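Local atomic coordinates of phosphoribosylglycinamide synthetase (Anaerococcus prevotii, PDB entry 4DIM), a protein that probably binds ATP and a metal ion and, as a member of the ATP-grasp ligases, is thought to catalyse an ATP-dependent ligation. Residues Ala35-Asn40 and Pro44-Ala49; Phe196-Phe201 and Glu240-Glu245; Asp206-Met211 and Asn309-Trp314; Ile377-Glu382 and Lys388-Val393. One frame throughout, in Å; residues are numbered along the deposited sequence.

Contact 1: Ala35-Asn40 and Pro44-Ala49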
loop_
_atom_site.group_PDB
_atom_site.type_symbol
_atom_site.label_atom_id
_atom_site.label_comp_id
_atom_site.label_asym_id
_atom_site.label_seq_id
_atom_site.Cartn_x
_atom_site.Cartn_y
_atom_site.Cartn_z
ATOM N N ALA A 35 11.376 -12.887 12.594
ATOM C CA ALA A 35 10.940 -11.505 12.623
ATOM C C ALA A 35 12.139 -10.557 12.509
ATOM O O ALA A 35 12.923 -10.463 13.458
ATOM C CB ALA A 35 10.190 -11.231 13.914
ATOM N N GLY A 36 12.298 -9.911 11.345
ATOM C CA GLY A 36 13.336 -8.902 11.120
ATOM C C GLY A 36 12.800 -7.590 11.674
ATOM O O GLY A 36 11.951 -6.963 11.034
ATOM N N THR A 37 13.197 -7.199 12.898
ATOM C CA THR A 37 12.566 -6.039 13.510
ATOM C C THR A 37 13.466 -5.267 14.492
ATOM O O THR A 37 14.646 -5.550 14.649
ATOM C CB THR A 37 11.277 -6.520 14.221
ATOM O OG1 THR A 37 10.590 -5.402 14.783
ATOM C CG2 THR A 37 11.544 -7.571 15.321
HETATM N N MSE A 38 12.875 -4.242 15.101
HETATM C CA MSE A 38 13.513 -3.360 16.061
HETATM C C MSE A 38 13.035 -3.812 17.465
HETATM O O MSE A 38 11.979 -4.446 17.562
HETATM C CB MSE A 38 13.096 -1.899 15.705
HETATM C CG MSE A 38 14.213 -0.838 15.714
HETATM SE SE MSE A 38 15.903 -1.301 14.863
HETATM C CE MSE A 38 17.087 0.027 15.736
ATOM N N PRO A 39 13.793 -3.545 18.546
ATOM C CA PRO A 39 13.390 -3.989 19.898
ATOM C C PRO A 39 11.885 -4.088 20.212
ATOM O O PRO A 39 11.422 -5.153 20.631
ATOM C CB PRO A 39 14.037 -2.930 20.811
ATOM C CG PRO A 39 14.980 -2.121 19.919
ATOM C CD PRO A 39 15.093 -2.865 18.625
ATOM N N ASN A 40 11.132 -2.993 20.026
ATOM C CA ASN A 40 9.714 -2.941 20.381
ATOM C C ASN A 40 8.843 -3.043 19.116
ATOM O O ASN A 40 8.836 -2.133 18.273
ATOM C CB ASN A 40 9.433 -1.651 21.181
ATOM C CG ASN A 40 10.458 -1.344 22.277
ATOM O OD1 ASN A 40 10.945 -0.209 22.385
ATOM N ND2 ASN A 40 10.827 -2.328 23.113
ATOM N N PRO A 44 1.667 -10.230 19.202
ATOM C CA PRO A 44 1.109 -11.382 18.447
ATOM C C PRO A 44 1.927 -11.811 17.207
ATOM O O PRO A 44 1.934 -13.004 16.893
ATOM C CB PRO A 44 -0.278 -10.896 18.025
ATOM C CG PRO A 44 -0.633 -9.864 18.993
ATOM C CD PRO A 44 0.641 -9.193 19.420
ATOM N N CYS A 45 2.628 -10.867 16.512
ATOM C CA CYS A 45 3.529 -11.208 15.392
ATOM C C CYS A 45 4.729 -11.980 15.957
ATOM O O CYS A 45 5.109 -13.016 15.407
ATOM C CB CYS A 45 3.990 -9.961 14.629
ATOM S SG CYS A 45 2.676 -9.079 13.726
ATOM N N LEU A 46 5.302 -11.478 17.088
ATOM C CA LEU A 46 6.450 -12.093 17.780
ATOM C C LEU A 46 6.068 -13.431 18.408
ATOM O O LEU A 46 6.931 -14.300 18.560
ATOM C CB LEU A 46 7.027 -11.163 18.877
ATOM C CG LEU A 46 7.550 -9.777 18.445
ATOM C CD1 LEU A 46 8.278 -9.090 19.597
ATOM C CD2 LEU A 46 8.433 -9.860 17.213
ATOM N N ASN A 47 4.794 -13.599 18.780
ATOM C CA ASN A 47 4.324 -14.858 19.337
ATOM C C ASN A 47 4.033 -15.852 18.193
ATOM O O ASN A 47 4.025 -17.058 18.433
ATOM C CB ASN A 47 3.129 -14.630 20.257
ATOM C CG ASN A 47 3.537 -13.878 21.526
ATOM O OD1 ASN A 47 4.494 -14.253 22.229
ATOM N ND2 ASN A 47 2.835 -12.792 21.855
ATOM N N LEU A 48 3.848 -15.356 16.949
ATOM C CA LEU A 48 3.725 -16.199 15.750
ATOM C C LEU A 48 5.117 -16.548 15.244
ATOM O O LEU A 48 5.302 -17.648 14.712
ATOM C CB LEU A 48 2.934 -15.518 14.607
ATOM C CG LEU A 48 1.405 -15.514 14.701
ATOM C CD1 LEU A 48 0.800 -14.421 13.779
ATOM C CD2 LEU A 48 0.833 -16.893 14.353
ATOM N N ALA A 49 6.094 -15.603 15.376
ATOM C CA ALA A 49 7.473 -15.821 14.905
ATOM C C ALA A 49 8.221 -16.835 15.735
ATOM O O ALA A 49 8.137 -16.815 16.965
ATOM C CB ALA A 49 8.260 -14.521 14.885
#
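In the beta-alpha-beta unit formed by strand 32-37, helix 43-48 and strand 51-54, Ala-35 and Thr-37 near the strand's C-terminal end meet Leu-46 and Ala-49 at the end of the crossover helix. The unit belongs to the four-stranded parallel sheet at the N-terminal end of the chain, whose strand order 3-2-1-4 is consistent with a Rossmann-like arrangement. Ala-35 is central: its CB lies 3.9 Å from Ala-49 CB and 4.0 Å from Leu-46 CD2, so one methyl group serves two partners spaced three residues apart along the chain. The CB of Leu-46 does not itself aim at the strand. Its chi1 of -60° places CG opposite the carbonyl carbon, and from there CD2 extends to Ala-35, also coming to 4.3 Å from CG2 of Thr-37. Thr-37 uses its two branches differently. Its methyl group joins the apolar patch, whereas OG1 donates to Met-38 O at 3.3 Å, lying in the carbonyl plane on a lone pair. Ile-52 of strand 51-54 touches both Thr-37 and Leu-46, and Tyr-23 of helix 20-29 lies against Ala-35. The two segments are therefore joined by methyl-to-methyl packing, while the polar group of Thr-37 is taken up within its own segment; the contact rests on the fit of small aliphatic groups and lacks the directionality that polar bonds would impose.

Contact 2: Phe196-Phe201 and Glu240-Glu245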
loop_
_atom_site.group_PDB
_atom_site.type_symbol
_atom_site.label_atom_id
_atom_site.label_comp_id
_atom_site.label_asym_id
_atom_site.label_seq_id
_atom_site.Cartn_x
_atom_site.Cartn_y
_atom_site.Cartn_z
ATOM N N PHE A 196 -8.353 6.448 -6.561
ATOM C CA PHE A 196 -8.618 5.077 -6.169
ATOM C C PHE A 196 -7.297 4.335 -6.254
ATOM O O PHE A 196 -6.279 4.956 -6.532
ATOM C CB PHE A 196 -9.737 4.462 -7.050
ATOM C CG PHE A 196 -9.366 4.303 -8.497
ATOM C CD1 PHE A 196 -8.899 3.093 -8.979
ATOM C CD2 PHE A 196 -9.329 5.396 -9.339
ATOM C CE1 PHE A 196 -8.447 2.969 -10.291
ATOM C CE2 PHE A 196 -8.825 5.279 -10.630
ATOM C CZ PHE A 196 -8.450 4.049 -11.118
ATOM N N GLY A 197 -7.306 3.048 -5.966
ATOM C CA GLY A 197 -6.119 2.219 -6.015
ATOM C C GLY A 197 -6.327 0.898 -6.717
ATOM O O GLY A 197 -7.414 0.596 -7.222
ATOM N N ALA A 198 -5.278 0.077 -6.714
ATOM C CA ALA A 198 -5.349 -1.258 -7.277
ATOM C C ALA A 198 -4.290 -2.154 -6.699
ATOM O O ALA A 198 -3.212 -1.687 -6.343
ATOM C CB ALA A 198 -5.205 -1.202 -8.780
ATOM N N GLN A 199 -4.587 -3.453 -6.651
ATOM C CA GLN A 199 -3.675 -4.498 -6.224
ATOM C C GLN A 199 -3.337 -5.331 -7.420
ATOM O O GLN A 199 -4.168 -5.508 -8.306
ATOM C CB GLN A 199 -4.270 -5.425 -5.132
ATOM C CG GLN A 199 -4.618 -4.790 -3.794
ATOM C CD GLN A 199 -3.483 -4.101 -3.078
ATOM O OE1 GLN A 199 -2.630 -4.740 -2.470
ATOM N NE2 GLN A 199 -3.426 -2.785 -3.154
ATOM N N ALA A 200 -2.152 -5.872 -7.444
ATOM C CA ALA A 200 -1.757 -6.759 -8.511
ATOM C C ALA A 200 -0.732 -7.724 -7.976
ATOM O O ALA A 200 -0.334 -7.640 -6.818
ATOM C CB ALA A 200 -1.244 -5.995 -9.724
ATOM N N PHE A 201 -0.419 -8.716 -8.767
ATOM C CA PHE A 201 0.528 -9.733 -8.359
ATOM C C PHE A 201 1.249 -10.177 -9.610
ATOM O O PHE A 201 0.581 -10.498 -10.589
ATOM C CB PHE A 201 -0.227 -10.885 -7.680
ATOM C CG PHE A 201 0.637 -11.907 -7.000
ATOM C CD1 PHE A 201 0.853 -11.856 -5.630
ATOM C CD2 PHE A 201 1.156 -12.975 -7.707
ATOM C CE1 PHE A 201 1.597 -12.840 -4.990
ATOM C CE2 PHE A 201 1.926 -13.938 -7.071
ATOM C CZ PHE A 201 2.119 -13.875 -5.714
ATOM N N GLU A 240 -10.710 -1.975 -17.096
ATOM C CA GLU A 240 -9.792 -2.487 -18.122
ATOM C C GLU A 240 -8.676 -1.533 -18.423
ATOM O O GLU A 240 -7.568 -1.973 -18.712
ATOM C CB GLU A 240 -10.547 -2.790 -19.405
ATOM C CG GLU A 240 -11.549 -3.926 -19.263
ATOM C CD GLU A 240 -11.083 -5.219 -18.603
ATOM O OE1 GLU A 240 -10.114 -5.843 -19.106
ATOM O OE2 GLU A 240 -11.710 -5.620 -17.591
ATOM N N LYS A 241 -8.963 -0.226 -18.384
ATOM C CA LYS A 241 -7.938 0.799 -18.541
ATOM C C LYS A 241 -6.900 0.716 -17.397
ATOM O O LYS A 241 -5.736 0.973 -17.640
ATOM C CB LYS A 241 -8.580 2.184 -18.595
ATOM C CG LYS A 241 -9.036 2.585 -19.981
ATOM C CD LYS A 241 -9.878 3.861 -19.944
ATOM C CE LYS A 241 -10.448 4.235 -21.298
ATOM N NZ LYS A 241 -11.592 5.158 -21.157
ATOM N N THR A 242 -7.324 0.339 -16.184
ATOM C CA THR A 242 -6.470 0.182 -15.000
ATOM C C THR A 242 -5.572 -1.065 -15.181
ATOM O O THR A 242 -4.357 -1.011 -14.926
ATOM C CB THR A 242 -7.363 0.116 -13.719
ATOM O OG1 THR A 242 -8.003 1.375 -13.558
ATOM C CG2 THR A 242 -6.601 -0.166 -12.460
ATOM N N LYS A 243 -6.167 -2.166 -15.634
ATOM C CA LYS A 243 -5.454 -3.402 -15.946
ATOM C C LYS A 243 -4.366 -3.132 -16.986
ATOM O O LYS A 243 -3.248 -3.628 -16.866
ATOM C CB LYS A 243 -6.435 -4.492 -16.484
ATOM C CG LYS A 243 -7.282 -5.176 -15.391
ATOM C CD LYS A 243 -8.406 -6.059 -15.869
ATOM C CE LYS A 243 -9.215 -6.570 -14.687
ATOM N NZ LYS A 243 -10.327 -7.485 -15.106
ATOM N N THR A 244 -4.683 -2.288 -17.967
ATOM C CA THR A 244 -3.747 -1.941 -19.004
ATOM C C THR A 244 -2.573 -1.144 -18.456
ATOM O O THR A 244 -1.431 -1.493 -18.772
ATOM C CB THR A 244 -4.447 -1.171 -20.120
ATOM O OG1 THR A 244 -5.312 -2.082 -20.817
ATOM C CG2 THR A 244 -3.451 -0.542 -21.105
ATOM N N GLU A 245 -2.828 -0.046 -17.708
ATOM C CA GLU A 245 -1.730 0.799 -17.223
ATOM C C GLU A 245 -0.902 0.084 -16.176
ATOM O O GLU A 245 0.314 0.250 -16.177
ATOM C CB GLU A 245 -2.226 2.135 -16.651
ATOM C CG GLU A 245 -2.862 3.100 -17.630
ATOM C CD GLU A 245 -2.176 3.274 -18.973
ATOM O OE1 GLU A 245 -1.109 3.921 -18.998
ATOM O OE2 GLU A 245 -2.719 2.808 -20.003
#
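Thr-242 carries the contact of segment 240-245, on helix 236-253, with strand 194-203, on one face of the large antiparallel sheet of the ATP-grasp fold; from the strand it is met by Phe-196 and Ala-198. Its CB points toward the strand, and there the side chain divides. The methyl branch, CG2, stands anti to the backbone N, which carries it to 4.1 Å from Ala-198 CB, one methyl against another. The hydroxyl branch, OG1, is turned the other way, beside the backbone N (chi1 -66°), and comes to the edge of the Phe-196 ring, near the ring plane, 3.6 Å from CZ and 3.7 Å from CE1. The phenyl reaches it from the strand with CG set between its own backbone N and carbonyl carbon (chi1 66°), and the two side chains run alongside in opposing senses. Met-264 and Val-271, from strands 258-267 and 270-277, touch both Phe-196 and Thr-242; Leu-232 and Leu-266 also lie against the Phe-196 side chain, completing a buried, mainly apolar cluster. In such surroundings the hydroxyl draws its polar partner from its own helix: Thr-242 OG1 is hydrogen-bonded to Ile-238 O, one turn back, while the rim atoms CZ and CE1 of Phe-196 lie beside it.

Contact 3: Asp206-Met211 and Asn309-Trp314; sequences DVLFVM and NPLVFW
Leu-208 and Phe-209, on strand 206-219, receive two side chains from the short helical turn of segment 309-314, Leu-311 and Trp-314. Asn-309 comes first and prepares that turn: its OD1 accepts from Leu-311 N at 3.0 Å, a capping bond with the donor well above the amide carbonyl plane and not on a lone pair. Pro-310 follows, and its carbonyl oxygen takes the N-H groups of both Phe-313 and Trp-314. Leu-311 then sends CD2 across to Leu-208, 3.9 Å from that residue's CD2, the two side chains crossing at a slant. Trp-314 makes the broader contact of the two helix residues. A chi1 of 180° swings the indole out to the strand, where Leu-208 CB lies over one face and Leu-208 O comes to 3.6 Å from CZ2. Its far corner, CH2, is 3.7 Å from Phe-209 CD2; the phenyl and the six-membered ring are inclined by only 29°, yet slid so far apart that they barely overlap. Were the indole cut back to the methyl of an alanine, Leu-208 CB would probably lose the surface it lies on and the Phe-209 ring its neighbour. Tyr-293 of helix 285-293 meets the indole edge-to-face and also reaches Phe-209, Met-300 of helix 297-305 touches Leu-208, and Phe-201 of the adjacent strand 194-203 packs on both strand residues.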
loop_
_atom_site.group_PDB
_atom_site.type_symbol
_atom_site.label_atom_id
_atom_site.label_comp_id
_atom_site.label_asym_id
_atom_site.label_seq_id
_atom_site.Cartn_x
_atom_site.Cartn_y
_atom_site.Cartn_z
ATOM N N ASP A 206 4.370 -12.786 -15.369
ATOM C CA ASP A 206 2.968 -12.858 -15.727
ATOM C C ASP A 206 2.164 -12.183 -14.591
ATOM O O ASP A 206 2.246 -12.554 -13.414
ATOM C CB ASP A 206 2.527 -14.324 -15.992
ATOM C CG ASP A 206 3.137 -14.964 -17.266
ATOM O OD1 ASP A 206 3.062 -14.327 -18.364
ATOM O OD2 ASP A 206 3.649 -16.120 -17.179
ATOM N N VAL A 207 1.402 -11.162 -14.961
ATOM C CA VAL A 207 0.552 -10.435 -14.035
ATOM C C VAL A 207 -0.734 -11.252 -13.916
ATOM O O VAL A 207 -1.525 -11.358 -14.870
ATOM C CB VAL A 207 0.320 -8.987 -14.505
ATOM C CG1 VAL A 207 -0.670 -8.258 -13.591
ATOM C CG2 VAL A 207 1.645 -8.245 -14.575
ATOM N N LEU A 208 -0.904 -11.879 -12.757
ATOM C CA LEU A 208 -2.051 -12.738 -12.468
ATOM C C LEU A 208 -3.348 -11.963 -12.475
ATOM O O LEU A 208 -4.374 -12.451 -12.960
ATOM C CB LEU A 208 -1.860 -13.380 -11.096
ATOM C CG LEU A 208 -0.568 -14.210 -10.943
ATOM C CD1 LEU A 208 -0.598 -15.016 -9.682
ATOM C CD2 LEU A 208 -0.315 -15.107 -12.156
ATOM N N PHE A 209 -3.321 -10.780 -11.899
ATOM C CA PHE A 209 -4.507 -9.949 -11.865
ATOM C C PHE A 209 -4.179 -8.482 -11.602
ATOM O O PHE A 209 -3.068 -8.124 -11.248
ATOM C CB PHE A 209 -5.481 -10.462 -10.772
ATOM C CG PHE A 209 -4.948 -10.323 -9.370
ATOM C CD1 PHE A 209 -5.075 -9.136 -8.678
ATOM C CD2 PHE A 209 -4.338 -11.389 -8.736
ATOM C CE1 PHE A 209 -4.573 -9.009 -7.399
ATOM C CE2 PHE A 209 -3.808 -11.244 -7.471
ATOM C CZ PHE A 209 -3.942 -10.059 -6.807
ATOM N N VAL A 210 -5.175 -7.649 -11.797
ATOM C CA VAL A 210 -5.199 -6.252 -11.415
ATOM C C VAL A 210 -6.588 -6.066 -10.810
ATOM O O VAL A 210 -7.602 -6.315 -11.472
ATOM C CB VAL A 210 -4.851 -5.223 -12.507
ATOM C CG1 VAL A 210 -4.732 -3.835 -11.903
ATOM C CG2 VAL A 210 -3.547 -5.591 -13.198
HETATM N N MSE A 211 -6.620 -5.763 -9.507
HETATM C CA MSE A 211 -7.871 -5.594 -8.799
HETATM C C MSE A 211 -8.063 -4.139 -8.352
HETATM O O MSE A 211 -7.602 -3.774 -7.274
HETATM C CB MSE A 211 -7.919 -6.521 -7.577
HETATM C CG MSE A 211 -9.323 -6.577 -6.922
HETATM SE SE MSE A 211 -9.231 -7.344 -5.152
HETATM C CE MSE A 211 -8.556 -5.870 -4.353
ATOM N N ASN A 309 5.661 -22.325 -5.631
ATOM C CA ASN A 309 4.663 -21.889 -6.588
ATOM C C ASN A 309 3.394 -21.288 -5.935
ATOM O O ASN A 309 2.562 -22.018 -5.382
ATOM C CB ASN A 309 4.256 -23.065 -7.486
ATOM C CG ASN A 309 3.510 -22.670 -8.745
ATOM O OD1 ASN A 309 3.305 -21.482 -9.046
ATOM N ND2 ASN A 309 3.112 -23.668 -9.526
ATOM N N PRO A 310 3.158 -19.982 -6.137
ATOM C CA PRO A 310 1.909 -19.393 -5.663
ATOM C C PRO A 310 0.667 -19.834 -6.466
ATOM O O PRO A 310 -0.446 -19.735 -5.963
ATOM C CB PRO A 310 2.158 -17.882 -5.814
ATOM C CG PRO A 310 3.140 -17.746 -6.850
ATOM C CD PRO A 310 3.993 -18.973 -6.822
ATOM N N LEU A 311 0.847 -20.363 -7.682
ATOM C CA LEU A 311 -0.287 -20.753 -8.540
ATOM C C LEU A 311 -1.149 -21.879 -7.977
ATOM O O LEU A 311 -2.302 -21.981 -8.365
ATOM C CB LEU A 311 0.196 -21.114 -9.926
ATOM C CG LEU A 311 0.855 -19.927 -10.665
ATOM C CD1 LEU A 311 1.512 -20.376 -11.944
ATOM C CD2 LEU A 311 -0.153 -18.812 -10.913
ATOM N N VAL A 312 -0.610 -22.653 -7.027
ATOM C CA VAL A 312 -1.288 -23.708 -6.257
ATOM C C VAL A 312 -2.491 -23.132 -5.495
ATOM O O VAL A 312 -3.504 -23.820 -5.334
ATOM C CB VAL A 312 -0.248 -24.339 -5.280
ATOM C CG1 VAL A 312 -0.903 -25.072 -4.101
ATOM C CG2 VAL A 312 0.693 -25.251 -6.049
ATOM N N PHE A 313 -2.349 -21.882 -5.004
ATOM C CA PHE A 313 -3.401 -21.164 -4.279
ATOM C C PHE A 313 -4.288 -20.371 -5.238
ATOM O O PHE A 313 -5.483 -20.300 -4.988
ATOM C CB PHE A 313 -2.801 -20.221 -3.225
ATOM C CG PHE A 313 -1.829 -20.893 -2.290
ATOM C CD1 PHE A 313 -2.284 -21.723 -1.275
ATOM C CD2 PHE A 313 -0.468 -20.848 -2.534
ATOM C CE1 PHE A 313 -1.391 -22.467 -0.502
ATOM C CE2 PHE A 313 0.422 -21.598 -1.772
ATOM C CZ PHE A 313 -0.040 -22.376 -0.737
ATOM N N TRP A 314 -3.723 -19.784 -6.320
ATOM C CA TRP A 314 -4.462 -19.002 -7.337
ATOM C C TRP A 314 -5.399 -19.897 -8.166
ATOM O O TRP A 314 -6.395 -19.428 -8.689
ATOM C CB TRP A 314 -3.461 -18.259 -8.282
ATOM C CG TRP A 314 -4.074 -17.420 -9.378
ATOM C CD1 TRP A 314 -3.916 -17.594 -10.724
ATOM C CD2 TRP A 314 -4.950 -16.285 -9.220
ATOM N NE1 TRP A 314 -4.596 -16.611 -11.414
ATOM C CE2 TRP A 314 -5.259 -15.810 -10.515
ATOM C CE3 TRP A 314 -5.459 -15.595 -8.111
ATOM C CZ2 TRP A 314 -6.111 -14.725 -10.726
ATOM C CZ3 TRP A 314 -6.264 -14.492 -8.325
ATOM C CH2 TRP A 314 -6.624 -14.097 -9.620
#

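Contact 4: Ile377-Glu382 and Lys388-Val393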
loop_
_atom_site.group_PDB
_atom_site.type_symbol
_atom_site.label_atom_id
_atom_site.label_comp_id
_atom_site.label_asym_id
_atom_site.label_seq_id
_atom_site.Cartn_x
_atom_site.Cartn_y
_atom_site.Cartn_z
ATOM N N ILE A 377 -12.762 -3.479 11.122
ATOM C CA ILE A 377 -13.882 -4.332 10.762
ATOM C C ILE A 377 -13.750 -4.728 9.311
ATOM O O ILE A 377 -13.557 -3.864 8.462
ATOM C CB ILE A 377 -15.238 -3.589 10.968
ATOM C CG1 ILE A 377 -15.433 -3.134 12.446
ATOM C CG2 ILE A 377 -16.421 -4.462 10.493
ATOM C CD1 ILE A 377 -16.473 -2.088 12.599
ATOM N N ILE A 378 -13.961 -6.019 9.020
ATOM C CA ILE A 378 -13.997 -6.513 7.664
ATOM C C ILE A 378 -15.266 -7.346 7.484
ATOM O O ILE A 378 -15.532 -8.272 8.241
ATOM C CB ILE A 378 -12.753 -7.303 7.219
ATOM C CG1 ILE A 378 -11.480 -6.629 7.657
ATOM C CG2 ILE A 378 -12.790 -7.474 5.672
ATOM C CD1 ILE A 378 -10.317 -7.438 7.455
ATOM N N VAL A 379 -16.021 -7.007 6.439
ATOM C CA VAL A 379 -17.235 -7.711 6.042
ATOM C C VAL A 379 -17.153 -8.051 4.550
ATOM O O VAL A 379 -16.361 -7.445 3.813
ATOM C CB VAL A 379 -18.506 -6.944 6.369
ATOM C CG1 VAL A 379 -18.553 -6.614 7.860
ATOM C CG2 VAL A 379 -18.632 -5.683 5.523
ATOM N N LYS A 380 -17.927 -9.091 4.164
ATOM C CA LYS A 380 -18.107 -9.604 2.807
ATOM C C LYS A 380 -19.610 -9.839 2.600
ATOM O O LYS A 380 -20.288 -10.185 3.564
ATOM C CB LYS A 380 -17.282 -10.907 2.565
ATOM C CG LYS A 380 -17.664 -12.115 3.429
ATOM C CD LYS A 380 -16.841 -13.329 3.026
ATOM C CE LYS A 380 -16.968 -14.551 3.899
ATOM N NZ LYS A 380 -18.376 -15.040 4.039
ATOM N N GLU A 381 -20.131 -9.681 1.369
ATOM C CA GLU A 381 -21.571 -9.851 1.066
ATOM C C GLU A 381 -21.762 -9.801 -0.491
ATOM O O GLU A 381 -20.781 -9.588 -1.178
ATOM C CB GLU A 381 -22.362 -8.749 1.812
ATOM C CG GLU A 381 -23.874 -8.831 1.799
ATOM C CD GLU A 381 -24.645 -10.109 2.047
ATOM O OE1 GLU A 381 -25.212 -10.246 3.157
ATOM O OE2 GLU A 381 -24.896 -10.829 1.051
ATOM N N GLU A 382 -22.957 -10.072 -1.055
ATOM C CA GLU A 382 -23.151 -10.069 -2.526
ATOM C C GLU A 382 -22.809 -8.727 -3.181
ATOM O O GLU A 382 -22.302 -8.703 -4.306
ATOM C CB GLU A 382 -24.601 -10.429 -2.912
ATOM C CG GLU A 382 -24.915 -11.913 -2.907
ATOM C CD GLU A 382 -26.298 -12.275 -3.432
ATOM O OE1 GLU A 382 -27.065 -11.351 -3.788
ATOM O OE2 GLU A 382 -26.622 -13.487 -3.476
ATOM N N LYS A 388 -22.063 -2.223 3.363
ATOM C CA LYS A 388 -22.183 -0.951 4.092
ATOM C C LYS A 388 -23.278 -0.999 5.164
ATOM O O LYS A 388 -23.055 -0.505 6.270
ATOM C CB LYS A 388 -22.482 0.203 3.141
ATOM C CG LYS A 388 -21.320 0.612 2.252
ATOM C CD LYS A 388 -21.877 1.489 1.130
ATOM C CE LYS A 388 -20.873 2.153 0.215
ATOM N NZ LYS A 388 -21.465 2.430 -1.129
ATOM N N ASP A 389 -24.450 -1.573 4.840
ATOM C CA ASP A 389 -25.566 -1.700 5.795
ATOM C C ASP A 389 -25.160 -2.632 6.915
ATOM O O ASP A 389 -25.347 -2.289 8.072
ATOM C CB ASP A 389 -26.845 -2.200 5.110
ATOM C CG ASP A 389 -27.459 -1.225 4.116
ATOM O OD1 ASP A 389 -27.087 -0.023 4.141
ATOM O OD2 ASP A 389 -28.320 -1.661 3.307
ATOM N N LYS A 390 -24.503 -3.754 6.582
ATOM C CA LYS A 390 -23.982 -4.699 7.571
ATOM C C LYS A 390 -22.954 -3.990 8.484
ATOM O O LYS A 390 -22.994 -4.156 9.697
ATOM C CB LYS A 390 -23.348 -5.934 6.855
ATOM C CG LYS A 390 -22.942 -7.078 7.755
ATOM C CD LYS A 390 -23.215 -8.464 7.133
ATOM C CE LYS A 390 -24.598 -8.989 7.484
ATOM N NZ LYS A 390 -24.981 -10.209 6.707
ATOM N N LEU A 391 -22.096 -3.154 7.910
ATOM C CA LEU A 391 -21.069 -2.432 8.670
ATOM C C LEU A 391 -21.692 -1.425 9.653
ATOM O O LEU A 391 -21.221 -1.317 10.783
ATOM C CB LEU A 391 -20.108 -1.701 7.693
ATOM C CG LEU A 391 -18.603 -1.608 8.048
ATOM C CD1 LEU A 391 -18.362 -0.962 9.381
ATOM C CD2 LEU A 391 -17.955 -2.944 7.983
ATOM N N ASP A 392 -22.748 -0.709 9.236
ATOM C CA ASP A 392 -23.418 0.273 10.112
ATOM C C ASP A 392 -24.033 -0.357 11.340
ATOM O O ASP A 392 -24.104 0.299 12.371
ATOM C CB ASP A 392 -24.520 1.011 9.368
ATOM C CG ASP A 392 -24.033 1.981 8.316
ATOM O OD1 ASP A 392 -22.778 2.143 8.176
ATOM O OD2 ASP A 392 -24.895 2.560 7.605
ATOM N N VAL A 393 -24.501 -1.606 11.222
ATOM C CA VAL A 393 -25.097 -2.339 12.330
ATOM C C VAL A 393 -24.002 -2.737 13.334
ATOM O O VAL A 393 -24.264 -2.721 14.537
ATOM C CB VAL A 393 -25.880 -3.579 11.822
ATOM C CG1 VAL A 393 -26.332 -4.461 12.988
ATOM C CG2 VAL A 393 -27.074 -3.163 10.974
#
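Extended first torsions carry Glu-381 and Lys-390 toward each other: a chi1 of -172° in both stretches the chain away from the backbone N, after which the glutamate bends at chi2 and the lysine at chi2 and chi3. The two chains meet at about a right angle, forming a salt bridge of 3.6 Å between Glu-381 OE1 and Lys-390 NZ. The other carboxylate oxygen, OE2, uses its anti lone pair to accept from Glu-382 N at 3.0 Å, which helps to fix the rotation of the group. With a glutamine in place of Glu-381 the negative charge is gone, and Lys-390 NZ would probably be left without its ionic mate on the strand. Beyond the ionic end the joint is aliphatic. Leu-391 puts CD2 between two strand residues, 3.3 Å from Ile-377 CG2 and 3.7 Å from both CG1 and CG2 of Val-379, while its CD1 comes to 3.9 Å from Ile-377 CD1. Long, weak ion pairs also link Lys-390 to Asp-348 and Asp-350. The axes of strand 377-381 and helix 388-393 run at 142°, the chain turning back from strand to helix. Strand 375-381 lies between strands 323-329 and 351-356; Leu-325 of the former touches Val-379 and Leu-391, Ile-394 extends the helix's cover over Ile-377 and Val-379, and Ile-378 points away from the helix and touches helix 285-293.

Overall arrangement
Contacts 2, 3 and 4 all rest on the large antiparallel sheet, whereas contact 1 belongs to the separate parallel sheet, its nearest atoms about 15 Å or more from the others. Contacts 2 and 3 are coupled most directly: strands 194-203 and 206-219 are neighbours, probably hydrogen-bonded from Met-211 N to Gln-199 O (2.7 Å), and the second segment of contact 2 falls between the two of contact 3 in sequence. Contact 4 lies farther along the same sheet, its centre about 24 Å from that of contact 2. Contacts 2 and 4 are buried, 1 and 3 only partly so. Methyl packing dominates contact 1, a ring edge meets a hydroxyl in contact 2, aromatic packing marks contact 3, and only contact 4 has a salt bridge between its segments.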